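Local coordinates for protein levoglucosan dehydrogenase (Pseudarthrobacter phenanthrenivorans, PDB 6A3F) that catalyses the NAD(+)-dependent oxidation of levoglucosan to 3-dehydrolevoglucosan and works as a homotetramer of the Gfo/Idh/MocA family, at residues Glu168-Arg173 against Val318-Asp323; Arg219-Glu224 against Ile295-His300; Tyr153-Ala158 against Ala363-Lys368. One frame throughout, in Å; residues are numbered along the deposited sequence.

All three contacts involve the C-terminal substrate-binding domain or its junction with the nucleotide-binding domain. Helix 157-167 links them: it begins within 153-158 of contact 3, ends just before 168-173 of contact 1, and packs on Phe-297 and Ile-299 of contact 2. Contacts 1 and 2, with centres about 15 Å apart, share the mixed sheet and meet where Ile-171 CD1 packs on Ile-299 CG2 at 3.9 Å. Contact 3 lies about 17 Å from contact 2 and about 25 Å from contact 1, centre to centre. Along the chain, contact 3 brackets contact 1, which brackets contact 2. The series thus runs from near one edge of the mixed sheet to the levoglucosan site around Tyr-153.

Contact 1. Residues Glu168-Arg173 against Val318-Asp323; sequences EGAIGR and VAFASD
Phe-320, at the end of a strand, faces a type I beta turn from Gly-169 to Gly-172, with the CA atoms of Ile-171 and Phe-320 6.7 Å apart and no hydrogen bond joining the two segments. Gly-169, at positive phi, closes helix 157-167 in a Schellman motif, and the turn leads on into strand 174-182 of the mixed sheet of the C-terminal domain. A second type I turn, Phe-320 to Asp-323, follows directly on strand 315-320. From its start the Phe-320 ring extends toward the first turn. Its CG lies beside the backbone N and anti to the carbonyl carbon (chi1 -59°), and the CD1-CE1 side of the ring meets that turn. The Ala-170 methyl CB reaches CE1 of Phe-320 at 3.9 Å. Ile-171 uses its CG2 branch, which approaches Phe-320 CE1 obliquely at 4.2 Å and also touches Val-318 CG2, while its CD1 leads away to Ile-299. Val-318 CG2 in turn lies over one face of the ring, offset toward the rim. Tyr-165 of helix 157-167 packs on Ala-170 and Val-318, and Arg-327 of the second subunit on Ala-170 and Phe-320. At the ring edge, near its plane, the carbonyl O of Ala-170 stands 3.5 Å from Phe-320 CD1.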
# COMPACT_ATOMS: atom_id res chain seq x y z
N GLU B 168 -15.41 -16.81 15.54
CA GLU B 168 -16.78 -16.60 15.08
C GLU B 168 -17.15 -17.42 13.85
O GLU B 168 -18.31 -17.45 13.51
CB GLU B 168 -17.00 -15.16 14.63
CG GLU B 168 -17.29 -14.21 15.74
CD GLU B 168 -17.62 -12.83 15.19
OE1 GLU B 168 -17.84 -12.67 13.93
OE2 GLU B 168 -17.64 -11.93 16.01
N GLY B 169 -16.23 -18.02 13.11
CA GLY B 169 -16.60 -18.67 11.91
C GLY B 169 -16.60 -17.73 10.70
O GLY B 169 -16.93 -18.18 9.60
N ALA B 170 -16.12 -16.51 10.88
CA ALA B 170 -16.24 -15.43 9.85
C ALA B 170 -15.42 -15.77 8.59
O ALA B 170 -15.81 -15.32 7.47
CB ALA B 170 -15.84 -14.10 10.44
N ILE B 171 -14.33 -16.58 8.70
CA ILE B 171 -13.60 -16.97 7.49
C ILE B 171 -13.72 -18.47 7.24
O ILE B 171 -12.89 -19.06 6.52
CB ILE B 171 -12.13 -16.49 7.47
CG1 ILE B 171 -11.26 -17.12 8.56
CG2 ILE B 171 -12.10 -14.97 7.55
CD1 ILE B 171 -9.77 -17.13 8.26
N GLY B 172 -14.68 -19.12 7.88
CA GLY B 172 -14.85 -20.56 7.71
C GLY B 172 -13.77 -21.36 8.44
O GLY B 172 -13.22 -20.91 9.44
N ARG B 173 -13.45 -22.52 7.88
CA ARG B 173 -12.43 -23.35 8.47
C ARG B 173 -11.07 -22.95 7.89
O ARG B 173 -10.94 -22.68 6.71
CB ARG B 173 -12.68 -24.83 8.17
CG ARG B 173 -13.91 -25.40 8.86
CD ARG B 173 -13.75 -25.42 10.36
NE ARG B 173 -14.83 -26.13 11.05
CZ ARG B 173 -14.86 -27.44 11.31
NH1 ARG B 173 -13.85 -28.22 10.99
NH2 ARG B 173 -15.90 -27.94 11.96
N VAL B 318 -8.85 -8.18 5.77
CA VAL B 318 -9.74 -9.37 5.76
C VAL B 318 -10.60 -9.34 4.52
O VAL B 318 -11.11 -8.29 4.17
CB VAL B 318 -10.59 -9.47 7.03
CG1 VAL B 318 -11.44 -8.25 7.32
CG2 VAL B 318 -11.42 -10.76 7.05
N ALA B 319 -10.70 -10.50 3.85
CA ALA B 319 -11.50 -10.67 2.66
C ALA B 319 -12.57 -11.71 2.98
O ALA B 319 -12.19 -12.78 3.39
CB ALA B 319 -10.63 -11.10 1.50
N PHE B 320 -13.85 -11.33 2.85
CA PHE B 320 -14.99 -12.24 3.02
C PHE B 320 -15.53 -12.73 1.68
O PHE B 320 -15.93 -11.97 0.79
CB PHE B 320 -16.06 -11.57 3.88
CG PHE B 320 -15.60 -11.17 5.25
CD1 PHE B 320 -15.26 -12.14 6.20
CD2 PHE B 320 -15.44 -9.83 5.57
CE1 PHE B 320 -14.87 -11.76 7.47
CE2 PHE B 320 -15.01 -9.46 6.83
CZ PHE B 320 -14.74 -10.42 7.78
N ALA B 321 -15.60 -14.06 1.56
CA ALA B 321 -16.16 -14.72 0.41
C ALA B 321 -17.63 -14.31 0.20
O ALA B 321 -18.09 -14.29 -0.91
CB ALA B 321 -16.06 -16.24 0.53
N SER B 322 -18.33 -13.99 1.25
CA SER B 322 -19.76 -13.69 1.15
C SER B 322 -20.03 -12.33 0.46
O SER B 322 -21.20 -12.00 0.24
CB SER B 322 -20.35 -13.70 2.52
OG SER B 322 -19.76 -12.69 3.32
N ASP B 323 -19.02 -11.47 0.22
CA ASP B 323 -19.28 -10.12 -0.42
C ASP B 323 -19.93 -10.36 -1.76
O ASP B 323 -19.67 -11.33 -2.42
CB ASP B 323 -17.97 -9.36 -0.66
CG ASP B 323 -17.28 -8.87 0.61
OD1 ASP B 323 -17.91 -8.70 1.61
OD2 ASP B 323 -16.02 -8.60 0.55

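Contact 2. Residues Arg219-Glu224 against Ile295-His300; sequences RYLVGE and ITFEIH
Leu-221, in the last turn of helix 206-221, drives its CD1 methyl onto the Phe-297 ring and against the end of Ile-299, and these three buried residues carry the contact. CD1 of Leu-221 sits over one face of Phe-297, 3.7 Å from the ring centroid, a CH-pi contact. It is displaced slightly toward the rim, and Phe-297 CZ and CE2 are the ring atoms nearest to Leu-221 CD1, both at 3.6 Å. The two side chains cross at about a right angle, and the methyl comes down on the ring face only 18° off the ring normal. Phe-297 presents that face with its CG between the backbone N and the carbonyl carbon (chi1 57°). Two residues on along the strand, Ile-299 points to the same side, and its CD1 closes on Leu-221 CD1 at 3.9 Å and on Leu-221 CB at 4.0 Å. This is helix-on-sheet packing within the alpha/beta domain that binds substrate: the helix end rests on strand 294-301 of the mixed sheet, with Phe-177 of the adjoining strand and Ala-162 and Ile-166 of helix 157-167 filling in around Phe-297 and Ile-299. Beyond Leu-221 the chain leaves the helix at Gly-223, whose positive phi suits glycine. Arg-219 spans this exit in a salt bridge with Glu-224, gripping it side-on through NE and NH2, one to each carboxylate oxygen, with Arg-219 NE to Glu-224 OE1 at 2.9 Å. Asp-382 provides Arg-219 NH1 with a second acidic partner.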
# COMPACT_ATOMS: atom_id res chain seq x y z
N ARG B 219 -0.03 -21.01 16.74
CA ARG B 219 -0.73 -21.83 17.74
C ARG B 219 -2.03 -21.12 18.16
O ARG B 219 -3.08 -21.75 18.36
CB ARG B 219 0.20 -22.11 18.91
CG ARG B 219 1.28 -23.14 18.62
CD ARG B 219 2.04 -23.44 19.92
NE ARG B 219 1.22 -24.17 20.87
CZ ARG B 219 0.69 -23.69 21.99
NH1 ARG B 219 0.93 -22.45 22.39
NH2 ARG B 219 -0.11 -24.46 22.70
N TYR B 220 -1.95 -19.80 18.28
CA TYR B 220 -3.08 -18.97 18.77
C TYR B 220 -4.24 -18.96 17.75
O TYR B 220 -5.42 -19.08 18.10
CB TYR B 220 -2.56 -17.58 19.13
CG TYR B 220 -3.56 -16.53 19.54
CD1 TYR B 220 -4.48 -16.76 20.56
CD2 TYR B 220 -3.61 -15.30 18.90
CE1 TYR B 220 -5.39 -15.80 20.96
CE2 TYR B 220 -4.50 -14.30 19.31
CZ TYR B 220 -5.40 -14.56 20.33
OH TYR B 220 -6.27 -13.59 20.71
N LEU B 221 -3.90 -18.74 16.51
CA LEU B 221 -4.89 -18.49 15.48
C LEU B 221 -5.29 -19.80 14.79
O LEU B 221 -6.42 -19.84 14.27
CB LEU B 221 -4.31 -17.53 14.42
CG LEU B 221 -3.91 -16.15 14.96
CD1 LEU B 221 -3.13 -15.37 13.89
CD2 LEU B 221 -5.11 -15.36 15.43
N VAL B 222 -4.38 -20.78 14.63
CA VAL B 222 -4.65 -21.99 13.83
C VAL B 222 -4.86 -23.20 14.76
O VAL B 222 -5.91 -23.85 14.72
CB VAL B 222 -3.56 -22.29 12.80
CG1 VAL B 222 -3.89 -23.50 11.95
CG2 VAL B 222 -3.32 -21.09 11.92
N GLY B 223 -3.83 -23.52 15.57
CA GLY B 223 -3.88 -24.66 16.52
C GLY B 223 -2.50 -25.30 16.68
O GLY B 223 -1.46 -24.73 16.26
N GLU B 224 -2.48 -26.52 17.24
CA GLU B 224 -1.24 -27.16 17.56
C GLU B 224 -0.59 -27.71 16.29
O GLU B 224 -1.23 -28.06 15.33
CB GLU B 224 -1.46 -28.31 18.55
CG GLU B 224 -2.02 -27.90 19.89
CD GLU B 224 -1.06 -27.15 20.81
OE1 GLU B 224 0.07 -26.78 20.37
OE2 GLU B 224 -1.48 -26.87 21.96
N ILE B 295 6.69 -8.74 10.88
CA ILE B 295 5.95 -9.89 11.37
C ILE B 295 4.65 -9.99 10.57
O ILE B 295 3.86 -9.03 10.58
CB ILE B 295 5.62 -9.81 12.85
CG1 ILE B 295 6.78 -9.22 13.67
CG2 ILE B 295 5.15 -11.18 13.34
CD1 ILE B 295 6.44 -8.98 15.10
N THR B 296 4.46 -11.07 9.83
CA THR B 296 3.27 -11.18 8.95
C THR B 296 2.58 -12.52 9.15
O THR B 296 3.21 -13.54 9.59
CB THR B 296 3.63 -11.04 7.47
OG1 THR B 296 4.30 -12.23 7.04
CG2 THR B 296 4.51 -9.82 7.24
N PHE B 297 1.28 -12.53 8.83
CA PHE B 297 0.68 -13.84 8.57
C PHE B 297 -0.38 -13.64 7.51
O PHE B 297 -0.92 -12.51 7.34
CB PHE B 297 0.13 -14.48 9.84
CG PHE B 297 -0.90 -13.68 10.60
CD1 PHE B 297 -2.23 -13.64 10.17
CD2 PHE B 297 -0.56 -13.07 11.80
CE1 PHE B 297 -3.17 -12.93 10.91
CE2 PHE B 297 -1.53 -12.41 12.55
CZ PHE B 297 -2.82 -12.33 12.08
N GLU B 298 -0.64 -14.73 6.80
CA GLU B 298 -1.72 -14.78 5.86
C GLU B 298 -2.42 -16.12 6.09
O GLU B 298 -1.75 -17.13 6.03
CB GLU B 298 -1.24 -14.69 4.41
CG GLU B 298 -2.35 -14.87 3.37
CD GLU B 298 -2.13 -14.22 2.00
OE1 GLU B 298 -1.18 -13.38 1.85
OE2 GLU B 298 -2.94 -14.46 1.07
N ILE B 299 -3.69 -16.04 6.37
CA ILE B 299 -4.49 -17.21 6.64
C ILE B 299 -5.57 -17.37 5.57
O ILE B 299 -6.31 -16.41 5.30
CB ILE B 299 -5.11 -17.17 8.04
CG1 ILE B 299 -4.04 -17.15 9.14
CG2 ILE B 299 -6.06 -18.35 8.19
CD1 ILE B 299 -4.57 -16.80 10.51
N HIS B 300 -5.66 -18.57 4.98
CA HIS B 300 -6.75 -18.87 3.99
C HIS B 300 -7.75 -19.82 4.64
O HIS B 300 -7.38 -20.94 5.03
CB HIS B 300 -6.20 -19.43 2.69
CG HIS B 300 -5.15 -18.59 2.06
ND1 HIS B 300 -4.08 -19.12 1.38
CD2 HIS B 300 -5.01 -17.26 2.00
CE1 HIS B 300 -3.32 -18.12 0.92
NE2 HIS B 300 -3.86 -16.98 1.29

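Contact 3. Residues Tyr153-Ala158 against Ala363-Lys368; sequences YRRTPA and AHDFFK
Arg-155 meets Asp-365 edge-on, with the side of its guanidinium that carries NE and NH2 turned to a single carboxylate oxygen. OD2 of Asp-365 takes both bonds, from Arg-155 NE at 2.8 Å and from Arg-155 NH2 at 2.9 Å. The oxygen lies close to the guanidinium plane, yet the carboxylate itself is turned steeply, its plane 75° from that of the guanidinium. Both donors come to the anti side of OD2, out of the carboxylate plane, and both bonds are bent, at 150° and 141°. The arginine reaches the aspartate with its chain extended from CG to NE. Arg-155 NH1 bonds to the carbonyl O of Ser-377, so this salt bridge and that bond should together restrict the rotation of the guanidinium. Ile-361 and Glu-362 of helix 355-371 touch the Arg-155 side chain. Behind Arg-155, the carbonyl O of Tyr-153 accepts bonds from both the backbone N and OG1 of Thr-156, two bonds on one carbonyl just ahead of helix 157-167. The salt bridge thus ties helix 355-371, which also packs on helix 35-48 of the Rossmann domain through Ala-363, His-364 and Phe-367, to the segment that supplies Tyr-153 to the levoglucosan site.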
# COMPACT_ATOMS: atom_id res chain seq x y z
N TYR B 153 3.38 -9.89 20.95
CA TYR B 153 2.84 -9.47 19.69
C TYR B 153 1.47 -10.09 19.44
O TYR B 153 0.69 -9.53 18.66
CB TYR B 153 3.77 -9.78 18.52
CG TYR B 153 5.03 -8.95 18.49
CD1 TYR B 153 4.99 -7.58 18.30
CD2 TYR B 153 6.26 -9.56 18.72
CE1 TYR B 153 6.15 -6.84 18.27
CE2 TYR B 153 7.43 -8.82 18.71
CZ TYR B 153 7.37 -7.46 18.44
OH TYR B 153 8.51 -6.70 18.39
N ARG B 154 1.12 -11.18 20.12
CA ARG B 154 -0.23 -11.71 19.91
C ARG B 154 -1.30 -10.79 20.55
O ARG B 154 -2.48 -10.99 20.24
CB ARG B 154 -0.34 -13.15 20.40
CG ARG B 154 -0.44 -13.30 21.91
CD ARG B 154 -1.35 -14.41 22.42
NE ARG B 154 -0.79 -15.76 22.25
CZ ARG B 154 -1.31 -16.86 22.80
NH1 ARG B 154 -2.39 -16.78 23.56
NH2 ARG B 154 -0.79 -18.05 22.55
N ARG B 155 -0.92 -9.83 21.40
CA ARG B 155 -1.82 -8.91 22.01
C ARG B 155 -1.83 -7.58 21.22
O ARG B 155 -2.36 -6.59 21.71
CB ARG B 155 -1.50 -8.72 23.50
CG ARG B 155 -2.08 -9.86 24.35
CD ARG B 155 -1.65 -9.88 25.79
NE ARG B 155 -2.56 -10.73 26.56
CZ ARG B 155 -2.52 -12.05 26.67
NH1 ARG B 155 -1.57 -12.76 26.07
NH2 ARG B 155 -3.44 -12.66 27.41
N THR B 156 -1.24 -7.52 20.03
CA THR B 156 -1.57 -6.46 19.08
C THR B 156 -3.08 -6.56 18.80
O THR B 156 -3.56 -7.63 18.44
CB THR B 156 -0.81 -6.59 17.76
OG1 THR B 156 0.62 -6.73 17.93
CG2 THR B 156 -1.06 -5.42 16.83
N PRO B 157 -3.81 -5.44 18.95
CA PRO B 157 -5.24 -5.56 18.82
C PRO B 157 -5.64 -6.23 17.50
O PRO B 157 -6.57 -7.03 17.50
CB PRO B 157 -5.77 -4.15 19.00
CG PRO B 157 -4.79 -3.58 19.97
CD PRO B 157 -3.46 -4.15 19.52
N ALA B 158 -4.99 -5.90 16.38
CA ALA B 158 -5.27 -6.50 15.09
C ALA B 158 -5.18 -8.03 15.10
O ALA B 158 -5.90 -8.71 14.40
CB ALA B 158 -4.32 -5.92 14.08
N ALA B 363 0.36 -6.90 30.36
CA ALA B 363 0.36 -6.69 31.81
C ALA B 363 -1.06 -6.67 32.38
O ALA B 363 -1.33 -7.19 33.50
CB ALA B 363 1.14 -5.46 32.15
N HIS B 364 -2.00 -6.06 31.65
CA HIS B 364 -3.39 -6.10 32.10
C HIS B 364 -3.86 -7.53 32.27
O HIS B 364 -4.52 -7.87 33.31
CB HIS B 364 -4.32 -5.36 31.11
CG HIS B 364 -5.74 -5.34 31.57
ND1 HIS B 364 -6.75 -6.01 30.91
CD2 HIS B 364 -6.32 -4.78 32.65
CE1 HIS B 364 -7.89 -5.85 31.57
NE2 HIS B 364 -7.65 -5.13 32.64
N ASP B 365 -3.60 -8.40 31.29
CA ASP B 365 -4.18 -9.72 31.36
C ASP B 365 -3.45 -10.54 32.44
O ASP B 365 -4.05 -11.42 33.07
CB ASP B 365 -4.13 -10.45 30.01
CG ASP B 365 -5.18 -9.93 29.00
OD1 ASP B 365 -6.13 -9.19 29.38
OD2 ASP B 365 -5.02 -10.29 27.82
N PHE B 366 -2.18 -10.25 32.61
CA PHE B 366 -1.33 -10.94 33.59
C PHE B 366 -1.85 -10.67 35.01
O PHE B 366 -1.99 -11.57 35.86
CB PHE B 366 0.11 -10.45 33.42
CG PHE B 366 1.12 -11.04 34.38
CD1 PHE B 366 1.33 -12.40 34.45
CD2 PHE B 366 1.89 -10.22 35.17
CE1 PHE B 366 2.26 -12.94 35.34
CE2 PHE B 366 2.84 -10.75 36.04
CZ PHE B 366 3.01 -12.12 36.12
N PHE B 367 -2.10 -9.41 35.27
CA PHE B 367 -2.55 -8.96 36.58
C PHE B 367 -4.02 -9.36 36.83
O PHE B 367 -4.39 -9.65 38.00
CB PHE B 367 -2.25 -7.47 36.75
CG PHE B 367 -0.85 -7.17 37.21
CD1 PHE B 367 -0.51 -7.25 38.55
CD2 PHE B 367 0.15 -6.81 36.33
CE1 PHE B 367 0.79 -7.02 38.98
CE2 PHE B 367 1.45 -6.56 36.75
CZ PHE B 367 1.76 -6.65 38.08
N LYS B 368 -4.83 -9.42 35.78
CA LYS B 368 -6.20 -9.91 35.87
C LYS B 368 -6.19 -11.38 36.33
O LYS B 368 -6.93 -11.74 37.23
CB LYS B 368 -6.87 -9.74 34.50
CG LYS B 368 -8.31 -10.19 34.41
CD LYS B 368 -9.14 -9.56 33.28
CE LYS B 368 -10.62 -9.66 33.61
NZ LYS B 368 -11.48 -9.40 32.44